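Local coordinates for protein bacteriocin (Pseudomonas syringae pv. tomato, PDB 4FZL) that probably kills related bacteria as a calcium-binding phosphatase that degrades the cell-wall precursor lipid II, at residues A[36-48]-A[70-83]. Numbering follows the deposited sequence. Where two conformers were deposited one is given.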
loop_
_atom_site.group_PDB
_atom_site.type_symbol
_atom_site.label_atom_id
_atom_site.label_comp_id
_atom_site.label_asym_id
_atom_site.label_seq_id
_atom_site.Cartn_x
_atom_site.Cartn_y
_atom_site.Cartn_z
ATOM N N GLY A 36 8.636 -17.329 -13.412
ATOM C CA GLY A 36 10.059 -17.485 -13.614
ATOM C C GLY A 36 10.875 -16.217 -13.495
ATOM O O GLY A 36 10.470 -15.270 -12.803
ATOM N N ILE A 37 12.044 -16.220 -14.150
ATOM C CA ILE A 37 12.997 -15.082 -14.022
ATOM C C ILE A 37 12.387 -13.750 -14.433
ATOM O O ILE A 37 12.480 -12.802 -13.658
ATOM C CB ILE A 37 14.327 -15.322 -14.790
ATOM C CG1 ILE A 37 15.055 -16.503 -14.146
ATOM C CG2 ILE A 37 15.183 -14.055 -14.876
ATOM C CD1 ILE A 37 16.217 -17.027 -15.017
ATOM N N GLN A 38 11.821 -13.664 -15.643
ATOM C CA GLN A 38 11.280 -12.413 -16.060
ATOM C C GLN A 38 10.194 -11.888 -15.117
ATOM O O GLN A 38 10.161 -10.695 -14.812
ATOM C CB GLN A 38 10.744 -12.482 -17.464
ATOM C CG GLN A 38 11.825 -12.618 -18.466
ATOM C CD GLN A 38 12.148 -11.319 -19.213
ATOM O OE1 GLN A 38 12.047 -10.172 -18.693
ATOM N NE2 GLN A 38 12.511 -11.504 -20.458
ATOM N N SER A 39 9.325 -12.775 -14.662
ATOM C CA SER A 39 8.306 -12.411 -13.691
ATOM C C SER A 39 8.852 -11.906 -12.356
ATOM O O SER A 39 8.367 -10.885 -11.774
ATOM C CB SER A 39 7.340 -13.579 -13.417
ATOM O OG SER A 39 6.616 -13.951 -14.518
ATOM N N LYS A 40 9.887 -12.580 -11.868
ATOM C CA LYS A 40 10.477 -12.238 -10.551
ATOM C C LYS A 40 11.205 -10.935 -10.680
ATOM O O LYS A 40 11.121 -10.064 -9.805
ATOM C CB LYS A 40 11.363 -13.359 -10.048
ATOM C CG LYS A 40 10.581 -14.605 -9.585
ATOM C CD LYS A 40 11.551 -15.675 -9.137
ATOM C CE LYS A 40 10.932 -17.057 -9.041
ATOM N NZ LYS A 40 11.947 -18.147 -8.957
ATOM N N VAL A 41 11.904 -10.790 -11.796
ATOM C CA VAL A 41 12.653 -9.522 -12.004
ATOM C C VAL A 41 11.644 -8.315 -12.199
ATOM O O VAL A 41 11.853 -7.229 -11.620
ATOM C CB VAL A 41 13.635 -9.580 -13.199
ATOM C CG1 VAL A 41 14.244 -8.190 -13.529
ATOM C CG2 VAL A 41 14.728 -10.590 -12.876
ATOM N N ALA A 42 10.549 -8.527 -12.948
ATOM C CA ALA A 42 9.487 -7.526 -13.036
ATOM C C ALA A 42 8.959 -7.155 -11.643
ATOM O O ALA A 42 8.878 -5.985 -11.283
ATOM C CB ALA A 42 8.358 -7.932 -14.027
ATOM N N LEU A 43 8.646 -8.166 -10.816
ATOM C CA LEU A 43 8.032 -7.901 -9.537
ATOM C C LEU A 43 8.982 -7.088 -8.639
ATOM O O LEU A 43 8.585 -6.126 -7.971
ATOM C CB LEU A 43 7.637 -9.230 -8.886
ATOM C CG LEU A 43 6.932 -9.075 -7.542
ATOM C CD1 LEU A 43 5.678 -8.208 -7.594
ATOM C CD2 LEU A 43 6.547 -10.458 -7.005
ATOM N N LYS A 44 10.268 -7.482 -8.624
ATOM C CA LYS A 44 11.241 -6.717 -7.906
ATOM C C LYS A 44 11.470 -5.279 -8.403
ATOM O O LYS A 44 11.719 -4.363 -7.624
ATOM C CB LYS A 44 12.554 -7.522 -7.758
ATOM C CG LYS A 44 12.507 -8.709 -6.812
ATOM C CD LYS A 44 13.833 -9.416 -6.510
ATOM C CE LYS A 44 14.192 -10.346 -7.590
ATOM N NZ LYS A 44 15.503 -11.014 -7.223
ATOM N N THR A 45 11.340 -5.107 -9.716
ATOM C CA THR A 45 11.438 -3.785 -10.306
ATOM C C THR A 45 10.229 -2.947 -9.846
ATOM O O THR A 45 10.392 -1.744 -9.579
ATOM C CB THR A 45 11.540 -3.863 -11.845
ATOM O OG1 THR A 45 12.695 -4.631 -12.177
ATOM C CG2 THR A 45 11.526 -2.431 -12.562
ATOM N N PHE A 46 9.014 -3.565 -9.852
ATOM C CA PHE A 46 7.855 -2.822 -9.364
ATOM C C PHE A 46 8.115 -2.332 -7.924
ATOM O O PHE A 46 7.722 -1.201 -7.565
ATOM C CB PHE A 46 6.568 -3.643 -9.370
ATOM C CG PHE A 46 6.138 -4.221 -10.684
ATOM C CD1 PHE A 46 6.538 -3.705 -11.918
ATOM C CD2 PHE A 46 5.330 -5.322 -10.685
ATOM C CE1 PHE A 46 6.167 -4.309 -13.070
ATOM C CE2 PHE A 46 4.877 -5.899 -11.868
ATOM C CZ PHE A 46 5.326 -5.379 -13.071
ATOM N N ALA A 47 8.644 -3.242 -7.084
ATOM C CA ALA A 47 8.854 -2.803 -5.729
ATOM C C ALA A 47 9.874 -1.680 -5.620
ATOM O O ALA A 47 9.726 -0.762 -4.818
ATOM C CB ALA A 47 9.347 -3.991 -4.970
ATOM N N ALA A 48 10.949 -1.797 -6.413
ATOM C CA ALA A 48 11.946 -0.734 -6.433
ATOM C C ALA A 48 11.369 0.612 -6.940
ATOM O O ALA A 48 11.764 1.701 -6.439
ATOM C CB ALA A 48 13.155 -1.171 -7.268
ATOM N N ILE A 70 19.445 -2.396 -14.647
ATOM C CA ILE A 70 19.512 -3.871 -14.774
ATOM C C ILE A 70 20.223 -4.203 -16.117
ATOM O O ILE A 70 21.005 -5.148 -16.212
ATOM C CB ILE A 70 18.106 -4.502 -14.685
ATOM C CG1 ILE A 70 17.528 -4.386 -13.245
ATOM C CG2 ILE A 70 18.129 -6.016 -15.045
ATOM C CD1 ILE A 70 16.043 -4.739 -13.147
ATOM N N GLY A 71 19.876 -3.431 -17.138
ATOM C CA GLY A 71 20.463 -3.520 -18.472
ATOM C C GLY A 71 21.952 -3.303 -18.609
ATOM O O GLY A 71 22.553 -3.594 -19.654
ATOM N N ARG A 72 22.581 -2.794 -17.581
ATOM C CA ARG A 72 24.056 -2.638 -17.613
ATOM C C ARG A 72 24.810 -3.978 -17.366
ATOM O O ARG A 72 26.013 -4.073 -17.585
ATOM C CB ARG A 72 24.512 -1.532 -16.589
ATOM C CG ARG A 72 23.969 -0.129 -16.984
ATOM C CD ARG A 72 24.338 1.085 -16.162
ATOM N NE ARG A 72 23.856 2.324 -16.858
ATOM C CZ ARG A 72 22.810 3.090 -16.488
ATOM N NH1 ARG A 72 22.114 2.799 -15.384
ATOM N NH2 ARG A 72 22.432 4.152 -17.217
ATOM N N SER A 73 24.098 -4.981 -16.867
ATOM C CA SER A 73 24.653 -6.300 -16.599
ATOM C C SER A 73 24.489 -7.179 -17.821
ATOM O O SER A 73 23.483 -7.041 -18.540
ATOM C CB SER A 73 23.868 -6.943 -15.469
ATOM O OG SER A 73 24.341 -8.259 -15.255
ATOM N N GLN A 74 25.436 -8.081 -18.057
ATOM C CA GLN A 74 25.235 -9.096 -19.092
ATOM C C GLN A 74 24.525 -10.329 -18.548
ATOM O O GLN A 74 24.137 -11.208 -19.372
ATOM C CB GLN A 74 26.550 -9.520 -19.729
ATOM C CG GLN A 74 27.132 -8.442 -20.624
ATOM C CD GLN A 74 27.522 -8.913 -22.035
ATOM O OE1 GLN A 74 28.518 -8.432 -22.574
ATOM N NE2 GLN A 74 26.736 -9.834 -22.641
ATOM N N GLN A 75 24.335 -10.414 -17.234
ATOM C CA GLN A 75 23.660 -11.571 -16.682
ATOM C C GLN A 75 22.118 -11.467 -16.845
ATOM O O GLN A 75 21.577 -10.377 -17.083
ATOM C CB GLN A 75 23.987 -11.670 -15.225
ATOM C CG GLN A 75 25.488 -12.136 -14.886
ATOM C CD GLN A 75 25.771 -12.538 -13.508
ATOM O OE1 GLN A 75 25.267 -11.928 -12.631
ATOM N NE2 GLN A 75 26.327 -13.731 -13.317
ATOM N N ILE A 76 21.467 -12.631 -16.755
ATOM C CA ILE A 76 20.039 -12.754 -16.941
ATOM C C ILE A 76 19.318 -13.524 -15.825
ATOM O O ILE A 76 18.168 -13.834 -15.930
ATOM C CB ILE A 76 19.649 -13.346 -18.313
ATOM C CG1 ILE A 76 20.255 -14.761 -18.476
ATOM C CG2 ILE A 76 20.062 -12.413 -19.498
ATOM C CD1 ILE A 76 19.727 -15.542 -19.688
ATOM N N ASN A 77 20.020 -13.733 -14.730
ATOM C CA ASN A 77 19.416 -14.488 -13.637
ATOM C C ASN A 77 18.506 -13.648 -12.754
ATOM O O ASN A 77 18.475 -12.429 -12.846
ATOM C CB ASN A 77 20.474 -15.170 -12.741
ATOM C CG ASN A 77 21.355 -14.143 -12.042
ATOM O OD1 ASN A 77 20.976 -13.561 -11.037
ATOM N ND2 ASN A 77 22.579 -13.955 -12.562
ATOM N N GLU A 78 17.771 -14.292 -11.861
ATOM C CA GLU A 78 16.765 -13.569 -11.037
ATOM C C GLU A 78 17.316 -12.570 -10.016
ATOM O O GLU A 78 16.565 -11.726 -9.517
ATOM C CB GLU A 78 15.789 -14.526 -10.326
ATOM C CG GLU A 78 16.507 -15.395 -9.328
ATOM C CD GLU A 78 15.661 -16.607 -8.882
ATOM O OE1 GLU A 78 15.827 -17.744 -9.402
ATOM O OE2 GLU A 78 14.790 -16.389 -8.046
ATOM N N ASN A 79 18.626 -12.651 -9.737
ATOM C CA ASN A 79 19.325 -11.761 -8.825
ATOM C C ASN A 79 19.999 -10.559 -9.475
ATOM O O ASN A 79 20.712 -9.839 -8.795
ATOM C CB ASN A 79 20.328 -12.572 -7.976
ATOM C CG ASN A 79 19.640 -13.592 -7.179
ATOM O OD1 ASN A 79 20.038 -14.756 -7.117
ATOM N ND2 ASN A 79 18.542 -13.192 -6.614
ATOM N N ILE A 80 19.670 -10.279 -10.734
ATOM C CA ILE A 80 20.194 -9.073 -11.353
ATOM C C ILE A 80 19.571 -7.794 -10.818
ATOM O O ILE A 80 20.056 -6.711 -11.089
ATOM C CB ILE A 80 20.096 -9.085 -12.898
ATOM C CG1 ILE A 80 18.639 -9.247 -13.396
ATOM C CG2 ILE A 80 21.001 -10.194 -13.454
ATOM C CD1 ILE A 80 18.495 -9.434 -14.889
ATOM N N ILE A 81 18.510 -7.955 -10.047
ATOM C CA ILE A 81 18.016 -6.929 -9.188
ATOM C C ILE A 81 17.771 -7.646 -7.863
ATOM O O ILE A 81 17.156 -8.741 -7.817
ATOM C CB ILE A 81 16.771 -6.238 -9.685
ATOM C CG1 ILE A 81 16.216 -5.235 -8.653
ATOM C CG2 ILE A 81 15.678 -7.292 -10.073
ATOM C CD1 ILE A 81 15.179 -4.315 -9.222
ATOM N N LYS A 82 18.278 -7.053 -6.774
ATOM C CA LYS A 82 18.116 -7.572 -5.395
ATOM C C LYS A 82 17.088 -6.772 -4.637
ATOM O O LYS A 82 17.025 -5.601 -4.769
ATOM C CB LYS A 82 19.459 -7.620 -4.686
ATOM C CG LYS A 82 20.343 -8.735 -5.274
ATOM C CD LYS A 82 21.759 -8.727 -4.737
ATOM C CE LYS A 82 22.532 -9.919 -5.298
ATOM N NZ LYS A 82 24.006 -9.683 -5.380
ATOM N N TYR A 83 16.289 -7.469 -3.841
ATOM C CA TYR A 83 15.314 -6.838 -2.970
ATOM C C TYR A 83 16.117 -6.305 -1.800
ATOM O O TYR A 83 16.614 -7.082 -0.996
ATOM C CB TYR A 83 14.232 -7.838 -2.581
ATOM C CG TYR A 83 13.042 -7.153 -1.921
ATOM C CD1 TYR A 83 12.077 -6.548 -2.710
ATOM C CD2 TYR A 83 12.930 -7.064 -0.565
ATOM C CE1 TYR A 83 10.987 -5.903 -2.154
ATOM C CE2 TYR A 83 11.816 -6.422 0.022
ATOM C CZ TYR A 83 10.873 -5.840 -0.792
ATOM O OH TYR A 83 9.813 -5.133 -0.236
HETATM O O HOH W 1 13.364 -18.605 -11.480
HETATM O O HOH W 2 14.320 -18.276 -6.442
HETATM O O HOH W 3 16.367 -10.508 -4.017
#
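K44 reaches from helix 37-54 and fixes the loop 78-83 through two backbone carbonyls. Its NZ lies 2.6 Å from E78 O, tilted from that carbonyl's plane, and 2.9 Å from I81 O, which it meets almost head-on at a C=O...N angle of 168°. A bend at chi3 (-81°) turns the otherwise extended lysine chain back onto the loop, while CD and CE also touch the I81 oxygen.

Next to this polar grip the packing closes up. V41 splits its branches: CG1 meets I81 CG2 at 3.8 Å and, tip to tip, I70 CD1, whereas CG2 faces the E78 backbone and I80. T45 OG1 turns back to V41 O (2.8 Å), satisfied within its own helix under the I70 and I81 methyl ends.

The other flank is looser and wet. K40 NZ and E78 OE2 form a long salt bridge of 3.5 Å, and two waters also span the pair, each with one weak leg. A third water accepts from Y83 N and, only weakly, from K44 NZ. I37 CG2 rests 3.2 Å from I76 O.

Y83 presents its ring edge, through CE1, to A47 CB at 3.8 Å; its hydroxyl bonds to H103 of helix 96-106. The loop after helix 59-70 thus runs along helix 37-54, with helix 5-12 touching V41 and helix 96-106 packing on A47 and Y83, away from the calcium site.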